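Local coordinates for protein glycoside hydrolase YxiA (PDB 3LV4) that probably hydrolyses glycosidic bonds in L-arabinan as a calcium-containing member of glycoside hydrolase family 43, at residues His150-Gln155 with Trp160-Ser165; Ile170-Met175 with Ala203-His208; Leu223-Gly228 with His308-Gly313; Tyr270-Met275 with Gln330-Val335. All blocks are in the same frame, centred on the assembly; numbering follows the deposited sequence.

Contact 1: residues His150-Gln155 with Trp160-Ser165; sequences HTFFDQ and WMVYGS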
loop_
_atom_site.group_PDB
_atom_site.type_symbol
_atom_site.label_atom_id
_atom_site.label_comp_id
_atom_site.label_asym_id
_atom_site.label_seq_id
_atom_site.Cartn_x
_atom_site.Cartn_y
_atom_site.Cartn_z
ATOM N N HIS A 150 -3.742 -4.150 9.663
ATOM C CA HIS A 150 -2.611 -3.308 10.024
ATOM C C HIS A 150 -2.871 -2.755 11.417
ATOM O O HIS A 150 -3.829 -2.009 11.628
ATOM C CB HIS A 150 -2.428 -2.147 9.051
ATOM C CG HIS A 150 -1.363 -1.189 9.481
ATOM N ND1 HIS A 150 -1.407 0.158 9.195
ATOM C CD2 HIS A 150 -0.239 -1.391 10.205
ATOM C CE1 HIS A 150 -0.337 0.743 9.710
ATOM N NE2 HIS A 150 0.385 -0.173 10.331
ATOM N N THR A 151 -2.017 -3.132 12.359
ATOM C CA THR A 151 -2.163 -2.727 13.749
ATOM C C THR A 151 -1.137 -1.655 14.045
ATOM O O THR A 151 0.064 -1.849 13.826
ATOM C CB THR A 151 -1.955 -3.925 14.688
ATOM O OG1 THR A 151 -2.980 -4.902 14.434
ATOM C CG2 THR A 151 -2.007 -3.482 16.149
ATOM N N PHE A 152 -1.601 -0.510 14.522
ATOM C CA PHE A 152 -0.707 0.634 14.644
ATOM C C PHE A 152 -1.101 1.515 15.808
ATOM O O PHE A 152 -2.271 1.569 16.188
ATOM C CB PHE A 152 -0.723 1.463 13.358
ATOM C CG PHE A 152 -2.047 2.137 13.089
ATOM C CD1 PHE A 152 -2.250 3.470 13.431
ATOM C CD2 PHE A 152 -3.089 1.434 12.499
ATOM C CE1 PHE A 152 -3.470 4.088 13.190
ATOM C CE2 PHE A 152 -4.310 2.049 12.248
ATOM C CZ PHE A 152 -4.506 3.377 12.604
ATOM N N PHE A 153 -0.113 2.211 16.362
ATOM C CA PHE A 153 -0.367 3.214 17.384
ATOM C C PHE A 153 -0.649 4.558 16.712
ATOM O O PHE A 153 0.049 4.933 15.756
ATOM C CB PHE A 153 0.860 3.377 18.280
ATOM C CG PHE A 153 1.120 2.208 19.192
ATOM C CD1 PHE A 153 2.051 1.240 18.852
ATOM C CD2 PHE A 153 0.459 2.102 20.410
ATOM C CE1 PHE A 153 2.310 0.171 19.702
ATOM C CE2 PHE A 153 0.703 1.037 21.268
ATOM C CZ PHE A 153 1.636 0.068 20.914
ATOM N N ASP A 154 -1.648 5.292 17.206
ATOM C CA ASP A 154 -1.828 6.666 16.744
ATOM C C ASP A 154 -0.900 7.599 17.526
ATOM O O ASP A 154 -0.106 7.145 18.354
ATOM C CB ASP A 154 -3.303 7.124 16.769
ATOM C CG ASP A 154 -3.860 7.299 18.181
ATOM O OD1 ASP A 154 -3.072 7.471 19.137
ATOM O OD2 ASP A 154 -5.104 7.288 18.323
ATOM N N GLN A 155 -0.967 8.892 17.241
ATOM C CA GLN A 155 -0.033 9.835 17.863
ATOM C C GLN A 155 -0.323 10.102 19.335
ATOM O O GLN A 155 0.487 10.721 20.034
ATOM C CB GLN A 155 0.027 11.129 17.066
ATOM C CG GLN A 155 0.565 10.902 15.675
ATOM C CD GLN A 155 1.961 10.293 15.695
ATOM O OE1 GLN A 155 2.160 9.136 15.296
ATOM N NE2 GLN A 155 2.935 11.067 16.170
ATOM N N TRP A 160 -4.704 0.801 17.366
ATOM C CA TRP A 160 -5.807 0.531 16.441
ATOM C C TRP A 160 -5.448 -0.634 15.543
ATOM O O TRP A 160 -4.268 -0.934 15.348
ATOM C CB TRP A 160 -6.067 1.738 15.532
ATOM C CG TRP A 160 -6.452 2.997 16.235
ATOM C CD1 TRP A 160 -5.610 3.980 16.679
ATOM C CD2 TRP A 160 -7.781 3.430 16.555
ATOM N NE1 TRP A 160 -6.336 4.995 17.262
ATOM C CE2 TRP A 160 -7.670 4.682 17.199
ATOM C CE3 TRP A 160 -9.057 2.880 16.364
ATOM C CZ2 TRP A 160 -8.784 5.395 17.648
ATOM C CZ3 TRP A 160 -10.165 3.592 16.817
ATOM C CH2 TRP A 160 -10.019 4.834 17.448
HETATM N N MSE A 161 -6.462 -1.283 14.983
HETATM C CA MSE A 161 -6.242 -2.211 13.873
HETATM C C MSE A 161 -7.255 -1.951 12.762
HETATM O O MSE A 161 -8.464 -2.080 12.976
HETATM C CB MSE A 161 -6.345 -3.667 14.319
HETATM C CG MSE A 161 -6.120 -4.643 13.162
HETATM SE SE MSE A 161 -6.417 -6.524 13.678
HETATM C CE MSE A 161 -8.366 -6.451 13.864
ATOM N N VAL A 162 -6.761 -1.584 11.584
ATOM C CA VAL A 162 -7.607 -1.470 10.398
ATOM C C VAL A 162 -7.447 -2.762 9.585
ATOM O O VAL A 162 -6.365 -3.346 9.553
ATOM C CB VAL A 162 -7.211 -0.234 9.561
ATOM C CG1 VAL A 162 -5.763 -0.359 9.038
ATOM C CG2 VAL A 162 -8.208 0.005 8.409
ATOM N N TYR A 163 -8.516 -3.227 8.938
ATOM C CA TYR A 163 -8.454 -4.523 8.263
ATOM C C TYR A 163 -9.606 -4.674 7.275
ATOM O O TYR A 163 -10.496 -3.816 7.209
ATOM C CB TYR A 163 -8.499 -5.664 9.296
ATOM C CG TYR A 163 -9.867 -5.823 9.917
ATOM C CD1 TYR A 163 -10.318 -4.930 10.888
ATOM C CD2 TYR A 163 -10.720 -6.842 9.512
ATOM C CE1 TYR A 163 -11.588 -5.054 11.442
ATOM C CE2 TYR A 163 -11.980 -6.972 10.056
ATOM C CZ TYR A 163 -12.407 -6.083 11.024
ATOM O OH TYR A 163 -13.659 -6.223 11.562
ATOM N N GLY A 164 -9.598 -5.772 6.522
ATOM C CA GLY A 164 -10.679 -6.085 5.608
ATOM C C GLY A 164 -10.199 -6.314 4.183
ATOM O O GLY A 164 -9.105 -5.893 3.801
ATOM N N SER A 165 -11.023 -7.005 3.402
ATOM C CA SER A 165 -10.777 -7.192 1.983
ATOM C C SER A 165 -12.099 -7.496 1.313
ATOM O O SER A 165 -12.765 -8.467 1.679
ATOM C CB SER A 165 -9.863 -8.383 1.729
ATOM O OG SER A 165 -9.933 -8.732 0.354
#
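Trp160 is held by strand 150-153 at Phe152 and by Asp154 in the loop just after it. Its indole NE1 gives Asp154 OD2 a nearly straight bond of 2.8 Å, with the oxygen lying in the ring plane, although the hydrogen meets that oxygen from above the plane of the carboxylate. Its CB lies over one face of the Phe152 ring, 4.0 Å from the centroid. Phe152 is put there by a chi1 of 67°, with CG between the backbone N and the carbonyl carbon; the two aromatic planes are nearly parallel (25°) but slid so far apart that they barely overlap. With alanine in place of Trp160 the CB over Phe152 would stay, but Asp154 OD2 would probably lose its N-H partner and the space of the indole beside Phe152 would be left unfilled. On the sheet face they share with Trp160, His150 and Val162 meet through CB and CG1 at 3.8 Å. Thr151 and Met161, a selenomethionine, pack on the opposite face, where the buried OG1 of Thr151 lies 3.4 Å from Met161 CG. Reciprocal backbone bonds close the pairs His150–Val162 and Phe152–Trp160. Asp154 OD1 takes the amides of Asn156 and Lys158 and so holds the connecting turn, while His150 ND1 reaches Ile205 N. This antiparallel beta hairpin forms the first two strands of a four-stranded blade in the five-bladed beta-propeller typical of family 43.

Contact 2: residues Ile170-Met175 with Ala203-His208; sequences IFILEM and AYILYH
Ile172 and Ile205 reach one another through different rotamers. In Ile172, CG1 stands anti to the backbone N (chi1 -167°) and the chain runs on fully extended. Ile205 turns CG1 anti to its carbonyl carbon instead (chi1 -67°), again with an extended second torsion. Both long branches therefore project into the gap between the strands and meet tip to tip, CD1 to CD1 at 4.1 Å, with the side chains crossing at about a right angle. Ile170 uses its short branch: CG1 lies beside the backbone N, which leaves CG2 to touch Ala203 CB at 3.7 Å. The small alanine suits this place because the backbones are close here, Ile170 CA and Ala203 CA standing 7.2 Å apart, whereas at the other pair two long isoleucines span the wider gap. No hydrogen bond crosses, and the four buried side chains that meet are all aliphatic, which suits an interface with no polar partner across it; only 114 Å² is buried. Val162 touches both Ile170 and Ala203, Leu216 lies against Ala203 and Ile205, and Leu192 and Ile193 back the isoleucines of 170-175. Ile172 pairs by backbone with Lys190 in its own sheet, while Ile205 N is taken up by His150 ND1. Two sheets that share no backbone bonds here thus pack face to face through aliphatic side chains, the arrangement by which neighbouring blades of a beta-propeller are held together.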
loop_
_atom_site.group_PDB
_atom_site.type_symbol
_atom_site.label_atom_id
_atom_site.label_comp_id
_atom_site.label_asym_id
_atom_site.label_seq_id
_atom_site.Cartn_x
_atom_site.Cartn_y
_atom_site.Cartn_z
ATOM N N ILE A 170 -13.774 -2.030 4.652
ATOM C CA ILE A 170 -12.588 -1.876 5.480
ATOM C C ILE A 170 -13.045 -1.287 6.805
ATOM O O ILE A 170 -13.764 -0.288 6.824
ATOM C CB ILE A 170 -11.579 -0.902 4.807
ATOM C CG1 ILE A 170 -11.163 -1.427 3.423
ATOM C CG2 ILE A 170 -10.376 -0.616 5.726
ATOM C CD1 ILE A 170 -10.508 -2.828 3.434
ATOM N N PHE A 171 -12.637 -1.919 7.903
ATOM C CA PHE A 171 -13.092 -1.548 9.237
ATOM C C PHE A 171 -11.909 -1.256 10.153
ATOM O O PHE A 171 -10.789 -1.700 9.894
ATOM C CB PHE A 171 -13.927 -2.683 9.851
ATOM C CG PHE A 171 -15.288 -2.846 9.227
ATOM C CD1 PHE A 171 -15.424 -3.382 7.953
ATOM C CD2 PHE A 171 -16.434 -2.470 9.920
ATOM C CE1 PHE A 171 -16.676 -3.529 7.382
ATOM C CE2 PHE A 171 -17.693 -2.613 9.353
ATOM C CZ PHE A 171 -17.815 -3.142 8.086
ATOM N N ILE A 172 -12.162 -0.518 11.231
ATOM C CA ILE A 172 -11.119 -0.249 12.216
ATOM C C ILE A 172 -11.626 -0.516 13.636
ATOM O O ILE A 172 -12.763 -0.186 13.973
ATOM C CB ILE A 172 -10.525 1.186 12.064
ATOM C CG1 ILE A 172 -9.230 1.335 12.875
ATOM C CG2 ILE A 172 -11.559 2.273 12.401
ATOM C CD1 ILE A 172 -8.511 2.656 12.594
ATOM N N LEU A 173 -10.773 -1.150 14.438
ATOM C CA LEU A 173 -11.082 -1.530 15.814
ATOM C C LEU A 173 -10.090 -0.883 16.761
ATOM O O LEU A 173 -8.908 -0.757 16.432
ATOM C CB LEU A 173 -10.970 -3.053 15.961
ATOM C CG LEU A 173 -12.163 -3.874 15.464
ATOM C CD1 LEU A 173 -11.794 -5.320 15.232
ATOM C CD2 LEU A 173 -13.314 -3.769 16.465
ATOM N N GLU A 174 -10.557 -0.481 17.941
ATOM C CA GLU A 174 -9.626 -0.046 18.970
ATOM C C GLU A 174 -9.085 -1.268 19.689
ATOM O O GLU A 174 -9.839 -2.204 19.987
ATOM C CB GLU A 174 -10.270 0.910 19.971
ATOM C CG GLU A 174 -9.221 1.582 20.839
ATOM C CD GLU A 174 -9.766 2.745 21.648
ATOM O OE1 GLU A 174 -8.950 3.406 22.324
ATOM O OE2 GLU A 174 -10.999 2.993 21.608
HETATM N N MSE A 175 -7.783 -1.268 19.959
HETATM C CA MSE A 175 -7.122 -2.449 20.521
HETATM C C MSE A 175 -6.624 -2.203 21.944
HETATM O O MSE A 175 -6.340 -1.066 22.330
HETATM C CB MSE A 175 -5.939 -2.871 19.640
HETATM C CG MSE A 175 -6.277 -2.973 18.161
HETATM SE SE MSE A 175 -7.627 -4.347 17.778
HETATM C CE MSE A 175 -6.456 -5.924 17.658
ATOM N N ALA A 203 -5.604 -2.323 3.483
ATOM C CA ALA A 203 -5.533 -1.050 4.197
ATOM C C ALA A 203 -4.214 -0.864 4.954
ATOM O O ALA A 203 -3.647 -1.815 5.502
ATOM C CB ALA A 203 -6.708 -0.916 5.165
ATOM N N TYR A 204 -3.734 0.369 4.996
ATOM C CA TYR A 204 -2.551 0.680 5.778
ATOM C C TYR A 204 -2.614 2.148 6.173
ATOM O O TYR A 204 -2.815 3.006 5.314
ATOM C CB TYR A 204 -1.271 0.393 4.977
ATOM C CG TYR A 204 -0.068 0.248 5.880
ATOM C CD1 TYR A 204 0.681 1.353 6.256
ATOM C CD2 TYR A 204 0.291 -0.998 6.390
ATOM C CE1 TYR A 204 1.764 1.224 7.101
ATOM C CE2 TYR A 204 1.369 -1.136 7.241
ATOM C CZ TYR A 204 2.103 -0.023 7.593
ATOM O OH TYR A 204 3.178 -0.163 8.444
ATOM N N ILE A 205 -2.453 2.442 7.463
ATOM C CA ILE A 205 -2.546 3.828 7.925
ATOM C C ILE A 205 -1.206 4.377 8.414
ATOM O O ILE A 205 -0.582 3.813 9.319
ATOM C CB ILE A 205 -3.654 4.010 8.997
ATOM C CG1 ILE A 205 -5.032 3.786 8.347
ATOM C CG2 ILE A 205 -3.583 5.424 9.606
ATOM C CD1 ILE A 205 -6.170 3.570 9.327
ATOM N N LEU A 206 -0.764 5.474 7.797
ATOM C CA LEU A 206 0.487 6.125 8.183
ATOM C C LEU A 206 0.275 7.603 8.510
ATOM O O LEU A 206 -0.283 8.355 7.704
ATOM C CB LEU A 206 1.531 6.002 7.062
ATOM C CG LEU A 206 2.893 6.588 7.449
ATOM C CD1 LEU A 206 3.518 5.715 8.533
ATOM C CD2 LEU A 206 3.830 6.714 6.264
ATOM N N TYR A 207 0.736 8.015 9.688
ATOM C CA TYR A 207 0.708 9.416 10.096
ATOM C C TYR A 207 1.947 10.146 9.595
ATOM O O TYR A 207 3.048 9.608 9.637
ATOM C CB TYR A 207 0.667 9.506 11.620
ATOM C CG TYR A 207 0.583 10.915 12.173
ATOM C CD1 TYR A 207 1.703 11.545 12.714
ATOM C CD2 TYR A 207 -0.624 11.612 12.176
ATOM C CE1 TYR A 207 1.616 12.837 13.241
ATOM C CE2 TYR A 207 -0.714 12.891 12.701
ATOM C CZ TYR A 207 0.403 13.498 13.230
ATOM O OH TYR A 207 0.296 14.776 13.744
ATOM N N HIS A 208 1.778 11.372 9.126
ATOM C CA HIS A 208 2.945 12.193 8.802
ATOM C C HIS A 208 2.964 13.416 9.702
ATOM O O HIS A 208 1.990 14.171 9.744
ATOM C CB HIS A 208 2.960 12.617 7.337
ATOM C CG HIS A 208 4.301 13.108 6.880
ATOM N ND1 HIS A 208 4.789 14.350 7.212
ATOM C CD2 HIS A 208 5.260 12.507 6.135
ATOM C CE1 HIS A 208 5.997 14.501 6.683
ATOM N NE2 HIS A 208 6.305 13.396 6.030
#

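Contact 3: residues Leu223-Gly228 with His308-Gly313; sequences LAADGG and HTRFPG
The guanidinium of Arg310 lies with one face over the backbone and side chain that open the 223-228 loop. Leu223 O stands 3.4 Å above its plane toward the rim, Leu223 CD1 lies 3.6 Å from NH2, and Ala224 CA also sits over a face. At the edge, in the plane, is His308 ND1. Leu223 O makes no hydrogen bond with the guanidinium. Farther back, Arg310 CD rests 3.9 Å from Ala225 N, the chain bending at chi2 (144°) to run along the loop. Ala224 to Gly227 form a type I turn, closed by Gly227 N to Ala224 O. A leucine in place of Arg310 would probably leave Glu316 without its cationic mate and Leu223 O without the flat cation over it. The contact across the loop is thus van der Waals, and the charge is balanced by Glu316, which pairs OE1 with Arg310 NE and accepts Ala225 N on OE2; this probably helps fix the loop beside the predicted catalytic carboxylates.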
loop_
_atom_site.group_PDB
_atom_site.type_symbol
_atom_site.label_atom_id
_atom_site.label_comp_id
_atom_site.label_asym_id
_atom_site.label_seq_id
_atom_site.Cartn_x
_atom_site.Cartn_y
_atom_site.Cartn_z
ATOM N N LEU A 223 -5.558 -8.352 -7.397
ATOM C CA LEU A 223 -4.113 -8.539 -7.289
ATOM C C LEU A 223 -3.448 -9.180 -8.514
ATOM O O LEU A 223 -2.265 -8.931 -8.775
ATOM C CB LEU A 223 -3.771 -9.344 -6.033
ATOM C CG LEU A 223 -4.218 -10.806 -6.025
ATOM C CD1 LEU A 223 -3.135 -11.727 -6.605
ATOM C CD2 LEU A 223 -4.555 -11.216 -4.609
ATOM N N ALA A 224 -4.178 -10.019 -9.248
ATOM C CA ALA A 224 -3.573 -10.734 -10.381
ATOM C C ALA A 224 -3.188 -9.767 -11.501
ATOM O O ALA A 224 -3.604 -8.608 -11.497
ATOM C CB ALA A 224 -4.512 -11.816 -10.913
ATOM N N ALA A 225 -2.399 -10.240 -12.463
ATOM C CA ALA A 225 -1.947 -9.372 -13.544
ATOM C C ALA A 225 -3.091 -8.825 -14.394
ATOM O O ALA A 225 -2.913 -7.827 -15.084
ATOM C CB ALA A 225 -0.926 -10.087 -14.427
ATOM N N ASP A 226 -4.252 -9.476 -14.349
ATOM C CA ASP A 226 -5.416 -9.002 -15.097
ATOM C C ASP A 226 -6.385 -8.212 -14.218
ATOM O O ASP A 226 -7.513 -7.924 -14.639
ATOM C CB ASP A 226 -6.162 -10.169 -15.754
ATOM C CG ASP A 226 -6.768 -11.124 -14.743
ATOM O OD1 ASP A 226 -6.583 -10.906 -13.526
ATOM O OD2 ASP A 226 -7.431 -12.106 -15.167
ATOM N N GLY A 227 -5.951 -7.866 -13.004
ATOM C CA GLY A 227 -6.848 -7.292 -12.015
ATOM C C GLY A 227 -6.858 -5.769 -11.878
ATOM O O GLY A 227 -7.746 -5.208 -11.240
ATOM N N GLY A 228 -5.877 -5.090 -12.462
ATOM C CA GLY A 228 -5.822 -3.641 -12.358
ATOM C C GLY A 228 -5.536 -3.144 -10.946
ATOM O O GLY A 228 -5.993 -2.065 -10.559
ATOM N N HIS A 308 4.326 -5.076 -3.243
ATOM C CA HIS A 308 4.772 -6.083 -4.203
ATOM C C HIS A 308 4.295 -5.659 -5.575
ATOM O O HIS A 308 3.409 -4.810 -5.705
ATOM C CB HIS A 308 4.269 -7.491 -3.866
ATOM C CG HIS A 308 2.791 -7.654 -3.996
ATOM N ND1 HIS A 308 2.137 -7.650 -5.216
ATOM C CD2 HIS A 308 1.832 -7.820 -3.060
ATOM C CE1 HIS A 308 0.841 -7.810 -5.019
ATOM N NE2 HIS A 308 0.630 -7.918 -3.718
ATOM N N THR A 309 4.891 -6.237 -6.607
ATOM C CA THR A 309 4.438 -5.934 -7.948
ATOM C C THR A 309 4.728 -7.086 -8.883
ATOM O O THR A 309 5.662 -7.850 -8.665
ATOM C CB THR A 309 5.037 -4.608 -8.478
ATOM O OG1 THR A 309 4.408 -4.263 -9.721
ATOM C CG2 THR A 309 6.552 -4.718 -8.680
ATOM N N ARG A 310 3.886 -7.219 -9.903
ATOM C CA ARG A 310 4.162 -8.091 -11.028
ATOM C C ARG A 310 4.806 -7.233 -12.124
ATOM O O ARG A 310 5.039 -6.045 -11.909
ATOM C CB ARG A 310 2.875 -8.783 -11.478
ATOM C CG ARG A 310 2.434 -9.880 -10.500
ATOM C CD ARG A 310 0.904 -9.975 -10.355
ATOM N NE ARG A 310 0.518 -11.216 -9.675
ATOM C CZ ARG A 310 0.518 -11.390 -8.354
ATOM N NH1 ARG A 310 0.857 -10.392 -7.544
ATOM N NH2 ARG A 310 0.176 -12.566 -7.843
ATOM N N PHE A 311 5.108 -7.825 -13.278
ATOM C CA PHE A 311 5.940 -7.155 -14.282
ATOM C C PHE A 311 5.471 -7.493 -15.684
ATOM O O PHE A 311 5.084 -8.627 -15.949
ATOM C CB PHE A 311 7.401 -7.609 -14.171
ATOM C CG PHE A 311 7.971 -7.510 -12.789
ATOM C CD1 PHE A 311 7.987 -8.621 -11.953
ATOM C CD2 PHE A 311 8.508 -6.315 -12.331
ATOM C CE1 PHE A 311 8.520 -8.541 -10.673
ATOM C CE2 PHE A 311 9.046 -6.222 -11.058
ATOM C CZ PHE A 311 9.050 -7.339 -10.221
ATOM N N PRO A 312 5.535 -6.517 -16.603
ATOM C CA PRO A 312 5.087 -6.823 -17.959
ATOM C C PRO A 312 5.783 -8.058 -18.499
ATOM O O PRO A 312 7.007 -8.148 -18.417
ATOM C CB PRO A 312 5.514 -5.583 -18.746
ATOM C CG PRO A 312 5.441 -4.470 -17.719
ATOM C CD PRO A 312 5.914 -5.101 -16.442
ATOM N N GLY A 313 5.005 -9.008 -19.015
ATOM C CA GLY A 313 5.561 -10.187 -19.662
ATOM C C GLY A 313 6.027 -11.322 -18.759
ATOM O O GLY A 313 6.417 -12.375 -19.260
#

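Contact 4: residues Tyr270-Met275 with Gln330-Val335; sequences YGVKLM and QGWPVV
Segments 270-275 and 330-335 run past each other without a direct backbone hydrogen bond, Leu274 CA lying 6.7 Å from Val335 CA. They belong to successive blades of the five-bladed beta-propeller, 333-335 being the outermost strand of its own four-stranded sheet, and apolar side chains fill the seam between them. Val272 sends CG2, anti to its carbonyl carbon, over one face of Trp332, a CH-pi contact 4.0 Å from the centroid of the six-membered ring and 20° off its normal. Valine suits the place because its branch at CB puts a methyl close to the backbone, directly over the ring. Leu431 touches both of these side chains, so the C-terminal lipocalin-like domain probably closes over this part of the seam. Farther along, Leu274 and Val335 cross at about a right angle, Leu274 CB lying 3.9 Å from Val335 CG2. Leu274 CD2 reaches across to Pro333 O at 3.5 Å; that buried carbonyl oxygen has no hydrogen-bonding partner in the model, and it faces a methyl here. Pro333 packs its ring against Tyr215 and Tyr217 of strand 213-220; having no N-H, it needs no acceptor in this buried place. Where the backbones draw nearest, a water takes the place of a direct bond: it donates to Leu274 O at 2.8 Å and accepts from Val335 N at 3.0 Å.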
loop_
_atom_site.group_PDB
_atom_site.type_symbol
_atom_site.label_atom_id
_atom_site.label_comp_id
_atom_site.label_asym_id
_atom_site.label_seq_id
_atom_site.Cartn_x
_atom_site.Cartn_y
_atom_site.Cartn_z
ATOM N N TYR A 270 -13.189 7.424 -6.981
ATOM C CA TYR A 270 -12.898 7.914 -5.637
ATOM C C TYR A 270 -11.539 7.487 -5.133
ATOM O O TYR A 270 -11.026 6.447 -5.540
ATOM C CB TYR A 270 -13.979 7.431 -4.677
ATOM C CG TYR A 270 -15.334 7.911 -5.105
ATOM C CD1 TYR A 270 -15.677 9.253 -4.989
ATOM C CD2 TYR A 270 -16.262 7.042 -5.656
ATOM C CE1 TYR A 270 -16.913 9.710 -5.398
ATOM C CE2 TYR A 270 -17.512 7.498 -6.064
ATOM C CZ TYR A 270 -17.824 8.831 -5.929
ATOM O OH TYR A 270 -19.055 9.302 -6.325
ATOM N N GLY A 271 -10.974 8.292 -4.234
ATOM C CA GLY A 271 -9.627 8.077 -3.738
ATOM C C GLY A 271 -8.569 8.732 -4.613
ATOM O O GLY A 271 -8.817 9.041 -5.782
ATOM N N VAL A 272 -7.380 8.944 -4.059
ATOM C CA VAL A 272 -6.272 9.466 -4.856
ATOM C C VAL A 272 -5.442 8.282 -5.343
ATOM O O VAL A 272 -4.806 7.602 -4.540
ATOM C CB VAL A 272 -5.386 10.407 -4.021
ATOM C CG1 VAL A 272 -4.223 10.952 -4.857
ATOM C CG2 VAL A 272 -6.228 11.559 -3.436
ATOM N N LYS A 273 -5.457 8.027 -6.649
ATOM C CA LYS A 273 -4.732 6.885 -7.217
ATOM C C LYS A 273 -3.272 7.252 -7.426
ATOM O O LYS A 273 -2.961 8.181 -8.170
ATOM C CB LYS A 273 -5.369 6.439 -8.535
ATOM C CG LYS A 273 -4.590 5.371 -9.283
ATOM C CD LYS A 273 -5.295 5.002 -10.594
ATOM C CE LYS A 273 -4.528 3.951 -11.399
ATOM N NZ LYS A 273 -5.134 3.759 -12.757
ATOM N N LEU A 274 -2.376 6.515 -6.778
ATOM C CA LEU A 274 -0.957 6.887 -6.771
ATOM C C LEU A 274 -0.147 6.235 -7.875
ATOM O O LEU A 274 0.884 6.768 -8.290
ATOM C CB LEU A 274 -0.318 6.535 -5.430
ATOM C CG LEU A 274 -0.892 7.307 -4.245
ATOM C CD1 LEU A 274 -0.211 6.863 -2.947
ATOM C CD2 LEU A 274 -0.725 8.811 -4.486
HETATM N N MSE A 275 -0.602 5.076 -8.340
HETATM C CA MSE A 275 0.202 4.271 -9.260
HETATM C C MSE A 275 -0.621 3.125 -9.837
HETATM O O MSE A 275 -1.292 2.403 -9.090
HETATM C CB MSE A 275 1.430 3.718 -8.524
HETATM C CG MSE A 275 2.312 2.787 -9.345
HETATM SE SE MSE A 275 3.841 2.104 -8.278
HETATM C CE MSE A 275 2.918 1.730 -6.601
ATOM N N GLN A 330 0.172 20.529 -1.176
ATOM C CA GLN A 330 -1.174 20.401 -0.596
ATOM C C GLN A 330 -1.259 19.347 0.509
ATOM O O GLN A 330 -2.338 19.094 1.055
ATOM C CB GLN A 330 -2.178 20.036 -1.694
ATOM C CG GLN A 330 -1.895 20.699 -3.034
ATOM C CD GLN A 330 -2.187 22.163 -3.001
ATOM O OE1 GLN A 330 -2.856 22.646 -2.087
ATOM N NE2 GLN A 330 -1.690 22.892 -3.995
ATOM N N GLY A 331 -0.142 18.703 0.828
ATOM C CA GLY A 331 -0.169 17.677 1.854
ATOM C C GLY A 331 -0.668 16.316 1.386
ATOM O O GLY A 331 -1.221 15.540 2.177
ATOM N N TRP A 332 -0.490 16.030 0.098
ATOM C CA TRP A 332 -0.736 14.698 -0.449
ATOM C C TRP A 332 0.593 14.044 -0.842
ATOM O O TRP A 332 1.471 14.698 -1.417
ATOM C CB TRP A 332 -1.683 14.773 -1.659
ATOM C CG TRP A 332 -3.075 15.120 -1.262
ATOM C CD1 TRP A 332 -3.663 16.358 -1.308
ATOM C CD2 TRP A 332 -4.055 14.234 -0.709
ATOM N NE1 TRP A 332 -4.957 16.283 -0.841
ATOM C CE2 TRP A 332 -5.218 14.993 -0.461
ATOM C CE3 TRP A 332 -4.065 12.870 -0.411
ATOM C CZ2 TRP A 332 -6.378 14.432 0.075
ATOM C CZ3 TRP A 332 -5.223 12.310 0.126
ATOM C CH2 TRP A 332 -6.363 13.090 0.359
ATOM N N PRO A 333 0.754 12.755 -0.520
ATOM C CA PRO A 333 2.025 12.098 -0.836
ATOM C C PRO A 333 2.081 11.695 -2.302
ATOM O O PRO A 333 1.068 11.266 -2.853
ATOM C CB PRO A 333 2.007 10.849 0.059
ATOM C CG PRO A 333 0.544 10.542 0.245
ATOM C CD PRO A 333 -0.186 11.868 0.188
ATOM N N VAL A 334 3.245 11.854 -2.927
ATOM C CA VAL A 334 3.444 11.425 -4.307
ATOM C C VAL A 334 4.552 10.370 -4.332
ATOM O O VAL A 334 5.507 10.442 -3.553
ATOM C CB VAL A 334 3.779 12.609 -5.254
ATOM C CG1 VAL A 334 2.673 13.672 -5.200
ATOM C CG2 VAL A 334 5.133 13.227 -4.903
ATOM N N VAL A 335 4.403 9.372 -5.198
ATOM C CA VAL A 335 5.388 8.298 -5.287
ATOM C C VAL A 335 6.493 8.671 -6.280
ATOM O O VAL A 335 6.212 9.022 -7.427
ATOM C CB VAL A 335 4.713 6.975 -5.724
ATOM C CG1 VAL A 335 5.698 5.800 -5.670
ATOM C CG2 VAL A 335 3.503 6.698 -4.849
HETATM O O HOH W 1 2.400 8.877 -7.364
#

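Contacts 1 and 2 are nearly one unit, their centres 3 Å apart: strands 159-163 and 170-175 are neighbours in the same blade, joined by Met161 O to Leu173 N at 2.9 Å, and His150 packs on Tyr204. Contacts 2 and 3, with centres about 25 Å apart, both come near the predicted proton donor Glu201, whose side chain is about 5 Å from that of Ile170 and about 4 Å from that of Leu223. The side chain of His150 lies about 5 Å from a bound calcium ion. Contact 4 alternates with contact 3 along the chain, their nearest atoms about 6 Å apart, and sits away from the catalytic and calcium-binding residues.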